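Side-chain contacts in MFP2b (Ascaris suum, PDB 2BJR), which probably promotes polymerisation of the major sperm protein (MSP) during the amoeboid movement of nematode sperm, and carries a bound zinc ion: residues C58-N63 against K71-Q76; E139-S144 against S155-M160; I251-G256 against Q264-I269; L325-A328 against E333-T336. All blocks are in the same frame, centred on the assembly; numbering follows the deposited sequence.

Contact 1: residues C58-N63 against K71-Q76; sequences CSFPYN and KDLGGQ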
loop_
_atom_site.group_PDB
_atom_site.type_symbol
_atom_site.label_atom_id
_atom_site.label_comp_id
_atom_site.label_asym_id
_atom_site.label_seq_id
_atom_site.Cartn_x
_atom_site.Cartn_y
_atom_site.Cartn_z
ATOM N N CYS A 58 -14.927 2.736 0.744
ATOM C CA CYS A 58 -14.887 2.060 2.008
ATOM C C CYS A 58 -16.059 1.093 2.194
ATOM O O CYS A 58 -17.030 1.110 1.427
ATOM C CB CYS A 58 -14.812 3.062 3.155
ATOM S SG CYS A 58 -16.169 4.286 3.069
ATOM N N SER A 59 -15.924 0.237 3.189
ATOM C CA SER A 59 -16.871 -0.832 3.498
ATOM C C SER A 59 -16.952 -1.087 4.983
ATOM O O SER A 59 -15.921 -1.257 5.647
ATOM C CB SER A 59 -16.465 -2.125 2.792
ATOM O OG SER A 59 -17.357 -3.189 3.087
ATOM N N PHE A 60 -18.177 -1.122 5.530
ATOM C CA PHE A 60 -18.405 -1.374 6.943
ATOM C C PHE A 60 -19.578 -2.374 7.051
ATOM O O PHE A 60 -20.488 -2.312 6.231
ATOM C CB PHE A 60 -18.778 -0.090 7.709
ATOM C CG PHE A 60 -17.688 0.934 7.761
ATOM C CD1 PHE A 60 -17.493 1.765 6.713
ATOM C CD2 PHE A 60 -16.782 0.954 8.824
ATOM C CE1 PHE A 60 -16.479 2.676 6.714
ATOM C CE2 PHE A 60 -15.774 1.887 8.853
ATOM C CZ PHE A 60 -15.607 2.720 7.802
ATOM N N PRO A 61 -19.514 -3.292 7.998
ATOM C CA PRO A 61 -20.620 -4.192 8.306
ATOM C C PRO A 61 -21.610 -3.594 9.312
ATOM O O PRO A 61 -21.253 -3.201 10.411
ATOM C CB PRO A 61 -19.927 -5.401 8.908
ATOM C CG PRO A 61 -18.623 -4.910 9.425
ATOM C CD PRO A 61 -18.333 -3.606 8.810
ATOM N N TYR A 62 -22.854 -3.511 8.911
ATOM C CA TYR A 62 -23.912 -2.980 9.777
ATOM C C TYR A 62 -25.269 -3.513 9.333
ATOM O O TYR A 62 -25.544 -3.532 8.146
ATOM C CB TYR A 62 -23.927 -1.483 9.669
ATOM C CG TYR A 62 -25.006 -0.818 10.480
ATOM C CD1 TYR A 62 -24.964 -0.822 11.872
ATOM C CD2 TYR A 62 -26.102 -0.219 9.846
ATOM C CE1 TYR A 62 -25.998 -0.207 12.636
ATOM C CE2 TYR A 62 -27.124 0.380 10.576
ATOM C CZ TYR A 62 -27.067 0.378 11.966
ATOM O OH TYR A 62 -28.077 1.010 12.657
ATOM N N ASN A 63 -26.154 -3.815 10.290
ATOM C CA ASN A 63 -27.527 -4.245 9.957
ATOM C C ASN A 63 -27.378 -5.431 8.983
ATOM O O ASN A 63 -28.131 -5.510 7.982
ATOM C CB ASN A 63 -28.308 -3.055 9.349
ATOM C CG ASN A 63 -29.837 -3.286 9.191
ATOM O OD1 ASN A 63 -30.432 -4.222 9.738
ATOM N ND2 ASN A 63 -30.466 -2.386 8.424
ATOM N N LYS A 71 -24.327 7.403 0.393
ATOM C CA LYS A 71 -25.730 7.270 0.831
ATOM C C LYS A 71 -25.964 6.305 2.018
ATOM O O LYS A 71 -26.825 6.557 2.863
ATOM C CB LYS A 71 -26.615 6.888 -0.350
ATOM C CG LYS A 71 -26.881 8.072 -1.255
ATOM C CD LYS A 71 -27.739 7.673 -2.471
ATOM C CE LYS A 71 -27.637 8.682 -3.678
ATOM N NZ LYS A 71 -28.675 9.779 -3.647
ATOM N N ASP A 72 -25.192 5.216 2.093
ATOM C CA ASP A 72 -25.195 4.384 3.288
ATOM C C ASP A 72 -24.548 5.128 4.484
ATOM O O ASP A 72 -25.064 5.140 5.594
ATOM C CB ASP A 72 -24.420 3.087 3.034
ATOM C CG ASP A 72 -25.018 2.204 1.921
ATOM O OD1 ASP A 72 -26.260 2.229 1.701
ATOM O OD2 ASP A 72 -24.303 1.399 1.260
ATOM N N LEU A 73 -23.408 5.765 4.243
ATOM C CA LEU A 73 -22.503 6.152 5.343
ATOM C C LEU A 73 -22.507 7.630 5.680
ATOM O O LEU A 73 -21.973 8.055 6.710
ATOM C CB LEU A 73 -21.062 5.762 4.967
ATOM C CG LEU A 73 -20.848 4.259 4.753
ATOM C CD1 LEU A 73 -19.487 4.009 4.132
ATOM C CD2 LEU A 73 -20.970 3.526 6.037
ATOM N N GLY A 74 -23.091 8.432 4.813
ATOM C CA GLY A 74 -22.901 9.857 4.893
ATOM C C GLY A 74 -21.619 10.226 4.188
ATOM O O GLY A 74 -20.940 9.364 3.604
ATOM N N GLY A 75 -21.271 11.500 4.243
ATOM C CA GLY A 75 -20.204 12.017 3.395
ATOM C C GLY A 75 -18.773 11.674 3.829
ATOM O O GLY A 75 -17.860 11.797 3.008
ATOM N N GLN A 76 -18.590 11.277 5.089
ATOM C CA GLN A 76 -17.255 11.077 5.638
ATOM C C GLN A 76 -17.140 9.944 6.658
ATOM O O GLN A 76 -18.081 9.626 7.438
ATOM C CB GLN A 76 -16.645 12.382 6.188
ATOM C CG GLN A 76 -17.480 13.193 7.180
ATOM C CD GLN A 76 -18.530 14.118 6.525
ATOM O OE1 GLN A 76 -19.589 14.357 7.126
ATOM N NE2 GLN A 76 -18.258 14.618 5.305
#
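Leu-73, the last residue of the short helix 70-73, sets its forked end against two side chains of strand 55-62, Phe-60 and Cys-58, and has more surface buried here than either of them. Both methyls reach Phe-60, and CD1 also meets the sulfur of Cys-58, SG to Leu-73 CD1 being 3.5 Å. CD2 approaches the ring obliquely, 4.0 Å from Phe-60 CD1. The side chains of Phe-60 and Leu-73 cross at about a right angle. Cys-58 holds SG between its backbone N and carbonyl carbon (chi1 54°), a torsion that raises the sulfur toward the helix. Because Cys-58 and Phe-60 are two residues apart on the strand, both project from the same face of the sheet, while Ser-59 between them turns the other way. No hydrogen bond joins the two segments, and all three touching side chains are buried. Gly-74, with positive phi, ends the helix just beyond Leu-73 and leads toward strand 76-81. Ile-16 touches both Cys-58 and Leu-73, the Trp-38 ring of strand 34-40 meets Phe-60, and Leu-67 packs against Leu-73, so the helix end lies on part of one face of the antiparallel sheet, beside its edge strand 65-67.

Contact 2: residues E139-S144 against S155-M160; sequences EIARFS and SALANM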
loop_
_atom_site.group_PDB
_atom_site.type_symbol
_atom_site.label_atom_id
_atom_site.label_comp_id
_atom_site.label_asym_id
_atom_site.label_seq_id
_atom_site.Cartn_x
_atom_site.Cartn_y
_atom_site.Cartn_z
ATOM N N GLU A 139 -17.318 -10.633 21.551
ATOM C CA GLU A 139 -16.179 -11.317 20.937
ATOM C C GLU A 139 -16.535 -11.949 19.564
ATOM O O GLU A 139 -16.039 -13.016 19.224
ATOM C CB GLU A 139 -15.590 -12.361 21.873
ATOM C CG GLU A 139 -15.567 -11.852 23.317
ATOM C CD GLU A 139 -14.658 -12.600 24.255
ATOM O OE1 GLU A 139 -13.977 -13.569 23.880
ATOM O OE2 GLU A 139 -14.632 -12.183 25.409
ATOM N N ILE A 140 -17.369 -11.259 18.801
ATOM C CA ILE A 140 -17.678 -11.639 17.428
ATOM C C ILE A 140 -16.929 -10.660 16.543
ATOM O O ILE A 140 -16.955 -9.442 16.781
ATOM C CB ILE A 140 -19.172 -11.567 17.150
ATOM C CG1 ILE A 140 -19.905 -12.611 17.983
ATOM C CG2 ILE A 140 -19.495 -11.755 15.667
ATOM C CD1 ILE A 140 -21.351 -12.419 17.939
ATOM N N ALA A 141 -16.283 -11.200 15.521
ATOM C CA ALA A 141 -15.679 -10.421 14.445
ATOM C C ALA A 141 -16.579 -10.383 13.198
ATOM O O ALA A 141 -17.137 -11.377 12.789
ATOM C CB ALA A 141 -14.312 -10.971 14.081
ATOM N N ARG A 142 -16.679 -9.231 12.579
ATOM C CA ARG A 142 -17.499 -9.047 11.428
ATOM C C ARG A 142 -16.697 -8.424 10.295
ATOM O O ARG A 142 -15.930 -7.488 10.515
ATOM C CB ARG A 142 -18.612 -8.079 11.734
ATOM C CG ARG A 142 -19.678 -8.698 12.570
ATOM C CD ARG A 142 -20.713 -7.656 12.927
ATOM N NE ARG A 142 -21.869 -8.304 13.538
ATOM C CZ ARG A 142 -21.975 -8.571 14.825
ATOM N NH1 ARG A 142 -21.003 -8.258 15.655
ATOM N NH2 ARG A 142 -23.065 -9.175 15.289
ATOM N N PHE A 143 -16.948 -8.925 9.098
ATOM C CA PHE A 143 -16.246 -8.511 7.885
ATOM C C PHE A 143 -17.240 -8.269 6.783
ATOM O O PHE A 143 -18.101 -9.124 6.527
ATOM C CB PHE A 143 -15.250 -9.597 7.455
ATOM C CG PHE A 143 -14.285 -9.994 8.537
ATOM C CD1 PHE A 143 -14.619 -10.976 9.459
ATOM C CD2 PHE A 143 -13.061 -9.364 8.660
ATOM C CE1 PHE A 143 -13.741 -11.324 10.459
ATOM C CE2 PHE A 143 -12.203 -9.686 9.666
ATOM C CZ PHE A 143 -12.516 -10.657 10.554
ATOM N N SER A 144 -17.160 -7.121 6.125
ATOM C CA SER A 144 -18.118 -6.801 5.077
ATOM C C SER A 144 -17.477 -7.027 3.696
ATOM O O SER A 144 -16.350 -6.610 3.470
ATOM C CB SER A 144 -18.645 -5.370 5.228
ATOM O OG SER A 144 -17.619 -4.399 5.324
ATOM N N SER A 155 -12.174 -19.893 18.327
ATOM C CA SER A 155 -10.787 -20.195 18.011
ATOM C C SER A 155 -10.371 -19.760 16.602
ATOM O O SER A 155 -9.172 -19.620 16.351
ATOM C CB SER A 155 -10.472 -21.674 18.256
ATOM O OG SER A 155 -11.086 -22.512 17.305
ATOM N N ALA A 156 -11.335 -19.519 15.703
ATOM C CA ALA A 156 -11.014 -19.052 14.352
ATOM C C ALA A 156 -10.395 -17.644 14.331
ATOM O O ALA A 156 -9.704 -17.264 13.362
ATOM C CB ALA A 156 -12.273 -19.115 13.454
ATOM N N LEU A 157 -10.578 -16.894 15.426
ATOM C CA LEU A 157 -9.938 -15.587 15.607
ATOM C C LEU A 157 -8.444 -15.629 15.960
ATOM O O LEU A 157 -7.769 -14.631 15.849
ATOM C CB LEU A 157 -10.656 -14.818 16.735
ATOM C CG LEU A 157 -12.159 -14.670 16.512
ATOM C CD1 LEU A 157 -12.694 -13.750 17.603
ATOM C CD2 LEU A 157 -12.465 -14.092 15.127
ATOM N N ALA A 158 -7.938 -16.784 16.414
ATOM C CA ALA A 158 -6.651 -16.858 17.129
ATOM C C ALA A 158 -5.457 -16.218 16.434
ATOM O O ALA A 158 -4.643 -15.520 17.052
ATOM C CB ALA A 158 -6.336 -18.338 17.464
ATOM N N ASN A 159 -5.363 -16.450 15.139
ATOM C CA ASN A 159 -4.232 -15.972 14.335
ATOM C C ASN A 159 -4.547 -14.707 13.543
ATOM O O ASN A 159 -3.693 -14.206 12.807
ATOM C CB ASN A 159 -3.796 -17.049 13.356
ATOM C CG ASN A 159 -3.443 -18.376 14.036
ATOM O OD1 ASN A 159 -3.781 -19.456 13.511
ATOM N ND2 ASN A 159 -2.811 -18.304 15.188
HETATM N N MSE A 160 -5.754 -14.177 13.671
HETATM C CA MSE A 160 -6.054 -12.869 13.070
HETATM C C MSE A 160 -5.248 -11.809 13.814
HETATM O O MSE A 160 -4.819 -12.020 14.950
HETATM C CB MSE A 160 -7.567 -12.588 13.149
HETATM C CG MSE A 160 -8.345 -13.590 12.401
HETATM SE SE MSE A 160 -10.176 -13.024 12.160
HETATM C CE MSE A 160 -10.913 -14.696 11.441
#
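A selenium atom beside an aromatic ring marks this contact: Met-160, present as selenomethionine with SE in the place of the methionine sulfur, brings SE to 3.7 Å from CZ of Phe-143. The atom lies 4.9 Å from the centroid of the Phe-143 ring and 70° off the ring normal, an oblique Met-aromatic contact made at the far end of the ring. Beyond CG the Met-160 chain is extended (chi2 -167°, chi3 -171°), which carries SE across to the strand, and the two side chains come from opposite directions. Two residues earlier on the strand, Ala-141 meets Leu-157 in a second apolar pair, with Ala-141 CB 3.8 Å from Leu-157 CD2. The other branch of the leucine, CD1, packs against the backbone carbonyl O of Glu-139, so the fork spreads along the start of the segment. Leu-157 and Met-160 are the ends of a type I beta turn, in which Met-160 N donates to Leu-157 O over 3.0 Å; the turn presents both side chains to the strand together. No hydrogen bond crosses between the segments. Ile-120 of strand 117-122 touches Ala-141, Phe-143 and Met-160, and Trp-122 meets both Phe-143 and Met-160. Val-152 of strand 148-153 packs on Leu-157, placing the loop that precedes strand 161-166 over one face of the four-stranded antiparallel sheet.

Contact 3: residues I251-G256 against Q264-I269; sequences IAACFG and QKIGSI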
loop_
_atom_site.group_PDB
_atom_site.type_symbol
_atom_site.label_atom_id
_atom_site.label_comp_id
_atom_site.label_asym_id
_atom_site.label_seq_id
_atom_site.Cartn_x
_atom_site.Cartn_y
_atom_site.Cartn_z
ATOM N N ILE A 251 4.760 16.627 -6.391
ATOM C CA ILE A 251 4.549 15.353 -7.111
ATOM C C ILE A 251 3.595 15.535 -8.301
ATOM O O ILE A 251 2.458 15.993 -8.158
ATOM C CB ILE A 251 4.015 14.298 -6.132
ATOM C CG1 ILE A 251 5.007 14.071 -5.001
ATOM C CG2 ILE A 251 3.703 12.937 -6.886
ATOM C CD1 ILE A 251 4.411 13.363 -3.809
ATOM N N ALA A 252 4.055 15.171 -9.486
ATOM C CA ALA A 252 3.239 15.098 -10.667
ATOM C C ALA A 252 3.290 13.662 -11.168
ATOM O O ALA A 252 4.288 12.990 -10.975
ATOM C CB ALA A 252 3.766 16.031 -11.721
ATOM N N ALA A 253 2.210 13.215 -11.807
ATOM C CA ALA A 253 2.068 11.815 -12.209
ATOM C C ALA A 253 1.399 11.671 -13.563
ATOM O O ALA A 253 0.619 12.551 -14.021
ATOM C CB ALA A 253 1.291 11.030 -11.135
ATOM N N CYS A 254 1.642 10.514 -14.185
ATOM C CA CYS A 254 0.887 10.096 -15.354
ATOM C C CYS A 254 0.687 8.594 -15.369
ATOM O O CYS A 254 1.634 7.849 -15.165
ATOM C CB CYS A 254 1.600 10.498 -16.650
ATOM S SG CYS A 254 0.647 10.068 -18.132
ATOM N N PHE A 255 -0.548 8.161 -15.591
ATOM C CA PHE A 255 -0.898 6.733 -15.739
ATOM C C PHE A 255 -1.663 6.518 -17.041
ATOM O O PHE A 255 -2.367 7.419 -17.522
ATOM C CB PHE A 255 -1.740 6.271 -14.543
ATOM C CG PHE A 255 -1.035 6.433 -13.191
ATOM C CD1 PHE A 255 -1.235 7.555 -12.418
ATOM C CD2 PHE A 255 -0.227 5.438 -12.692
ATOM C CE1 PHE A 255 -0.601 7.696 -11.201
ATOM C CE2 PHE A 255 0.438 5.577 -11.462
ATOM C CZ PHE A 255 0.264 6.686 -10.731
ATOM N N GLY A 256 -1.535 5.317 -17.603
ATOM C CA GLY A 256 -2.320 4.885 -18.736
ATOM C C GLY A 256 -3.130 3.670 -18.340
ATOM O O GLY A 256 -2.620 2.743 -17.719
ATOM N N GLN A 264 -4.154 14.471 -14.713
ATOM C CA GLN A 264 -4.664 15.436 -13.743
ATOM C C GLN A 264 -5.751 14.813 -12.881
ATOM O O GLN A 264 -6.320 13.780 -13.237
ATOM C CB GLN A 264 -5.206 16.699 -14.468
ATOM C CG GLN A 264 -6.425 16.464 -15.321
ATOM C CD GLN A 264 -6.913 17.752 -16.101
ATOM O OE1 GLN A 264 -7.024 18.850 -15.525
ATOM N NE2 GLN A 264 -7.201 17.590 -17.385
ATOM N N LYS A 265 -5.987 15.438 -11.727
ATOM C CA LYS A 265 -6.976 15.009 -10.743
ATOM C C LYS A 265 -6.694 13.556 -10.304
ATOM O O LYS A 265 -7.606 12.742 -10.146
ATOM C CB LYS A 265 -8.391 15.173 -11.280
ATOM C CG LYS A 265 -8.780 16.655 -11.508
ATOM C CD LYS A 265 -10.246 16.797 -11.931
ATOM C CE LYS A 265 -10.506 18.165 -12.558
ATOM N NZ LYS A 265 -11.859 18.243 -13.181
ATOM N N ILE A 266 -5.419 13.253 -10.142
ATOM C CA ILE A 266 -4.979 11.875 -9.900
ATOM C C ILE A 266 -5.231 11.478 -8.434
ATOM O O ILE A 266 -5.600 10.320 -8.122
ATOM C CB ILE A 266 -3.448 11.756 -10.246
ATOM C CG1 ILE A 266 -3.168 11.924 -11.734
ATOM C CG2 ILE A 266 -2.897 10.397 -9.771
ATOM C CD1 ILE A 266 -4.012 11.187 -12.569
ATOM N N GLY A 267 -5.032 12.420 -7.517
ATOM C CA GLY A 267 -5.353 12.193 -6.113
ATOM C C GLY A 267 -4.313 11.269 -5.447
ATOM O O GLY A 267 -3.113 11.407 -5.676
ATOM N N SER A 268 -4.803 10.327 -4.653
ATOM C CA SER A 268 -3.969 9.433 -3.861
ATOM C C SER A 268 -3.223 8.398 -4.731
ATOM O O SER A 268 -3.834 7.724 -5.549
ATOM C CB SER A 268 -4.797 8.732 -2.796
ATOM O OG SER A 268 -5.125 9.610 -1.721
ATOM N N ILE A 269 -1.902 8.317 -4.546
ATOM C CA ILE A 269 -1.038 7.330 -5.205
ATOM C C ILE A 269 -0.119 6.690 -4.183
ATOM O O ILE A 269 -0.085 7.094 -3.024
ATOM C CB ILE A 269 -0.150 7.960 -6.304
ATOM C CG1 ILE A 269 0.776 9.012 -5.698
ATOM C CG2 ILE A 269 -1.024 8.508 -7.415
ATOM C CD1 ILE A 269 1.880 9.442 -6.688
#
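Phe-255 overlaps two isoleucines with one corner of its ring, its CE1 lying 3.8 Å from Ile-266 CG2 and 3.9 Å from Ile-269 CG2. The Ile-266 methyl sits at the ring edge, near the ring plane, whereas that of Ile-269 approaches obliquely and also reaches CZ. Ile-266 has CG2 opposite its backbone N across the CA-CB bond (chi1 -67° for CG1), and this branch, not the ethyl arm, serves the ring; it also comes within 4.4 Å of Ala-253 CB. Ile-269 uses both of its branches. While CG2 attends to Phe-255, the CD1 end of its extended ethyl arm (chi2 168°) meets Ile-251 CG2 at 3.9 Å, the two side chains sliding past each other in opposite directions. Ile-251, Ala-253 and Phe-255, every second residue of strand 250-257, share one face. Trp-233 of strand 229-235 stacks on the Phe-255 ring and donates its indole N-H to Ile-266 O, tying the loop before strand 268-274 to the same cluster. All five touching side chains are buried and apolar. Cohesion across this contact therefore rests on van der Waals packing of methyls and ring, without a hydrogen bond between the segments.

Contact 4: residues L325-A328 against E333-T336; sequences LGKA and ERAT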
loop_
_atom_site.group_PDB
_atom_site.type_symbol
_atom_site.label_atom_id
_atom_site.label_comp_id
_atom_site.label_asym_id
_atom_site.label_seq_id
_atom_site.Cartn_x
_atom_site.Cartn_y
_atom_site.Cartn_z
ATOM N N LEU A 325 8.545 5.347 -18.734
ATOM C CA LEU A 325 8.078 4.495 -17.667
ATOM C C LEU A 325 6.540 4.312 -17.664
ATOM O O LEU A 325 5.775 5.291 -17.630
ATOM C CB LEU A 325 8.544 5.050 -16.333
ATOM C CG LEU A 325 8.131 4.307 -15.084
ATOM C CD1 LEU A 325 8.699 2.901 -15.100
ATOM C CD2 LEU A 325 8.549 4.989 -13.786
ATOM N N GLY A 326 6.143 3.043 -17.682
ATOM C CA GLY A 326 4.743 2.644 -17.542
ATOM C C GLY A 326 4.608 1.284 -16.872
ATOM O O GLY A 326 5.171 1.032 -15.813
ATOM N N LYS A 327 3.797 0.417 -17.433
ATOM C CA LYS A 327 3.459 -0.818 -16.715
ATOM C C LYS A 327 3.518 -2.021 -17.666
ATOM O O LYS A 327 3.388 -1.854 -18.874
ATOM C CB LYS A 327 2.073 -0.650 -16.061
ATOM C CG LYS A 327 0.869 -0.715 -17.087
ATOM C CD LYS A 327 -0.451 -0.267 -16.429
ATOM C CE LYS A 327 -1.635 -0.342 -17.422
ATOM N NZ LYS A 327 -2.122 -1.773 -17.594
ATOM N N ALA A 328 3.642 -3.233 -17.123
ATOM C CA ALA A 328 3.570 -4.464 -17.943
ATOM C C ALA A 328 2.952 -5.573 -17.128
ATOM O O ALA A 328 3.049 -5.604 -15.884
ATOM C CB ALA A 328 4.966 -4.902 -18.416
ATOM N N GLU A 333 2.341 -10.949 -21.635
ATOM C CA GLU A 333 3.097 -10.165 -22.595
ATOM C C GLU A 333 2.368 -8.914 -23.100
ATOM O O GLU A 333 2.051 -8.788 -24.297
ATOM C CB GLU A 333 3.536 -11.042 -23.767
ATOM C CG GLU A 333 4.522 -12.125 -23.348
ATOM C CD GLU A 333 5.079 -12.888 -24.545
ATOM O OE1 GLU A 333 4.334 -12.999 -25.541
ATOM O OE2 GLU A 333 6.285 -13.278 -24.504
ATOM N N ARG A 334 2.080 -7.989 -22.190
ATOM C CA ARG A 334 1.487 -6.714 -22.559
ATOM C C ARG A 334 2.212 -5.619 -21.774
ATOM O O ARG A 334 2.657 -5.870 -20.651
ATOM C CB ARG A 334 0.032 -6.744 -22.139
ATOM C CG ARG A 334 -0.837 -5.654 -22.679
ATOM C CD ARG A 334 -2.340 -5.995 -22.565
ATOM N NE ARG A 334 -3.154 -4.981 -23.184
ATOM C CZ ARG A 334 -3.681 -3.949 -22.546
ATOM N NH1 ARG A 334 -3.421 -3.751 -21.266
ATOM N NH2 ARG A 334 -4.394 -3.071 -23.222
ATOM N N ALA A 335 2.348 -4.456 -22.365
ATOM C CA ALA A 335 2.942 -3.305 -21.682
ATOM C C ALA A 335 2.369 -2.035 -22.259
ATOM O O ALA A 335 2.138 -1.911 -23.487
ATOM C CB ALA A 335 4.472 -3.329 -21.847
ATOM N N THR A 336 2.121 -1.068 -21.381
ATOM C CA THR A 336 1.537 0.201 -21.803
ATOM C C THR A 336 2.039 1.433 -21.048
ATOM O O THR A 336 2.666 1.314 -20.004
ATOM C CB THR A 336 -0.016 0.161 -21.713
ATOM O OG1 THR A 336 -0.475 0.493 -20.405
ATOM C CG2 THR A 336 -0.599 -1.221 -21.908
HETATM O O HOH W 1 -4.068 -1.340 -19.595
#
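The Arg-334 guanidinium has Thr-336 CG2 over one face, 3.8 Å above the plane and offset toward the rim, while at its edge an in-plane water links it to Lys-327 across a beta hairpin of strands 322-329 and 334-339. This water accepts from Lys-327 NZ at 2.8 Å and from Arg-334 NH1 at 3.0 Å, and probably eases the proximity of two like charges. The side chains of Lys-327 and Thr-336 lie side by side, pointing the same way; their backbones form an antiparallel hydrogen-bonded pair, in which Lys-327 N donates almost straight to Thr-336 O (N-H...O 169°) and Thr-336 N returns a bond to Lys-327 O. Thr-336 OG1 is itself hydrogen-bonded to Glu-343 of strand 342-347. On the other face of the hairpin Ala-328 and Ala-335 form the adjacent non-hydrogen-bonded pair, their CB atoms 3.8 Å apart. Toward the turn, Glu-333 and Arg-334 both face Asp-329 in a G1 beta bulge. Gly-326 brings its CA to Thr-336 O in a CA-H...O contact. Lys-327 is extended as far as CE, and a bend at chi4 (78°) then turns NZ toward the water; Lys-327 CE lies 3.3 Å from Thr-336 OG1.

Overall arrangement
The four contacts follow one another along the chain without interleaving, two in each of the protein's two cytosolic motility protein regions. Contacts 1 and 2 lie in the first region with centres 21 Å apart, on different antiparallel sheets that meet where Ser-59 OG and Ser-144 OG probably share a hydrogen bond at 2.6 Å. Contacts 3 and 4, with centres 17 Å apart, likewise belong to two sheets of the second region, which touch as Gly-256 O packs on Lys-327 CE. Contacts 1 and 3 remain about 12 Å apart at their nearest atoms. Within each region two sheets meet, consistent with a repeated architecture, while Ser-268 of contact 3 also hydrogen-bonds to Asn-51 and Phe-20 of the first.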